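Local coordinates for protein N-glycosylase/DNA lyase (PDB 3FHF) that is an N-glycosylase/DNA lyase of the 8-oxoguanine DNA glycosylase family, built on the helix-hairpin-helix fold, at residues Lys12-Glu15 and Glu16-Ser20. Sequence-based numbering, arbitrary orientation.
Sequences KKIE and ELKNS
Lys12 meets Glu16 one turn further along the helix, through backbone and side chain alike. Lys12 O accepts Glu16 N at 3.0 Å, while Lys12 NZ reaches the carboxylate through a water, which accepts from the lysine and donates to Glu16 OE2 at 2.6 Å. Lys13 O takes Leu17 N at 2.9 Å. The Lys13 side chain, bent at chi2 (58°), crosses that of Glu16 at about a right angle, leaving Lys13 NZ and Glu16 OE1 4.4 Å apart, too far for a salt bridge though the charges are opposite. Ile14 receives Lys18 N on its O, and its buried side chain packs on Val193 and Leu195, while Leu17 lies on Tyr206 and Leu207 of helix 197-209. Glu15 and Lys18 run alongside each other in the same direction. A bend at chi2 (-68°) folds the carboxylate round, and Glu15 OE1 forms a salt bridge with Lys18 NZ at 3.2 Å, met on its syn side but 31° out of the carboxylate plane. The same ammonium donates to Val193 O, which ties the helix to the loop ahead of helix 197-209. Glu15 O draws a weak bond from Asn19 N, as the helix runs out. Leu17 O is gripped by Ser20 N and Ser20 OG, and this hydroxyl also accepts from Ile22 N, a side-chain N-cap starting helix 22-34 directly after helix 5-18 ends.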
loop_
_atom_site.group_PDB
_atom_site.type_symbol
_atom_site.label_atom_id
_atom_site.label_comp_id
_atom_site.label_asym_id
_atom_site.label_seq_id
_atom_site.Cartn_x
_atom_site.Cartn_y
_atom_site.Cartn_z
ATOM N N LYS A 12 0.807 20.535 12.594
ATOM C CA LYS A 12 -0.061 20.845 13.730
ATOM C C LYS A 12 -1.328 19.998 13.745
ATOM O O LYS A 12 -1.763 19.549 14.800
ATOM C CB LYS A 12 -0.438 22.323 13.709
ATOM C CG LYS A 12 -1.166 22.793 14.951
ATOM C CD LYS A 12 -1.463 24.285 14.886
ATOM C CE LYS A 12 -2.064 24.779 16.191
ATOM N NZ LYS A 12 -1.140 24.534 17.332
ATOM N N LYS A 13 -1.923 19.804 12.573
ATOM C CA LYS A 13 -3.130 18.994 12.442
ATOM C C LYS A 13 -2.854 17.534 12.810
ATOM O O LYS A 13 -3.627 16.902 13.530
ATOM C CB LYS A 13 -3.652 19.061 11.004
ATOM C CG LYS A 13 -4.906 18.232 10.756
ATOM C CD LYS A 13 -6.055 18.642 11.678
ATOM C CE LYS A 13 -7.356 17.945 11.281
ATOM N NZ LYS A 13 -8.529 18.435 12.065
ATOM N N ILE A 14 -1.754 16.993 12.303
ATOM C CA ILE A 14 -1.404 15.611 12.604
ATOM C C ILE A 14 -1.173 15.417 14.104
ATOM O O ILE A 14 -1.581 14.407 14.672
ATOM C CB ILE A 14 -0.160 15.175 11.796
ATOM C CG1 ILE A 14 -0.542 15.069 10.318
ATOM C CG2 ILE A 14 0.368 13.830 12.302
ATOM C CD1 ILE A 14 0.636 14.882 9.374
ATOM N N GLU A 15 -0.520 16.383 14.748
ATOM C CA GLU A 15 -0.280 16.290 16.187
ATOM C C GLU A 15 -1.627 16.329 16.901
ATOM O O GLU A 15 -1.803 15.731 17.964
ATOM C CB GLU A 15 0.590 17.453 16.669
ATOM C CG GLU A 15 2.031 17.415 16.170
ATOM C CD GLU A 15 2.839 16.264 16.755
ATOM O OE1 GLU A 15 2.314 15.542 17.630
ATOM O OE2 GLU A 15 4.010 16.089 16.345
ATOM N N GLU A 16 -2.579 17.041 16.310
ATOM C CA GLU A 16 -3.917 17.136 16.880
ATOM C C GLU A 16 -4.600 15.765 16.790
ATOM O O GLU A 16 -5.247 15.312 17.737
ATOM C CB GLU A 16 -4.726 18.177 16.113
ATOM C CG GLU A 16 -5.427 19.182 17.001
ATOM C CD GLU A 16 -5.678 20.503 16.296
ATOM O OE1 GLU A 16 -6.460 20.525 15.320
ATOM O OE2 GLU A 16 -5.086 21.520 16.717
ATOM N N LEU A 17 -4.441 15.100 15.649
ATOM C CA LEU A 17 -5.045 13.788 15.462
ATOM C C LEU A 17 -4.424 12.766 16.414
ATOM O O LEU A 17 -5.119 11.891 16.948
ATOM C CB LEU A 17 -4.875 13.332 14.013
ATOM C CG LEU A 17 -5.657 14.122 12.957
ATOM C CD1 LEU A 17 -5.331 13.566 11.572
ATOM C CD2 LEU A 17 -7.157 14.023 13.237
ATOM N N LYS A 18 -3.114 12.878 16.625
ATOM C CA LYS A 18 -2.414 11.971 17.528
ATOM C C LYS A 18 -2.931 12.126 18.957
ATOM O O LYS A 18 -2.830 11.196 19.766
ATOM C CB LYS A 18 -0.908 12.230 17.480
ATOM C CG LYS A 18 -0.226 11.686 16.224
ATOM C CD LYS A 18 1.222 12.143 16.129
ATOM C CE LYS A 18 2.004 11.796 17.396
ATOM N NZ LYS A 18 3.334 12.479 17.420
ATOM N N ASN A 19 -3.486 13.297 19.260
ATOM C CA ASN A 19 -4.043 13.569 20.588
ATOM C C ASN A 19 -5.556 13.373 20.613
ATOM O O ASN A 19 -6.252 13.961 21.439
ATOM C CB ASN A 19 -3.718 14.999 21.032
ATOM C CG ASN A 19 -2.250 15.184 21.365
ATOM O OD1 ASN A 19 -1.694 14.452 22.183
ATOM N ND2 ASN A 19 -1.613 16.167 20.733
ATOM N N SER A 20 -6.062 12.546 19.704
ATOM C CA SER A 20 -7.496 12.273 19.630
ATOM C C SER A 20 -7.730 10.764 19.614
ATOM O O SER A 20 -6.779 9.985 19.635
ATOM C CB SER A 20 -8.082 12.882 18.360
ATOM O OG SER A 20 -7.675 12.155 17.213
HETATM O O HOH W 1 -2.970 22.436 17.894
#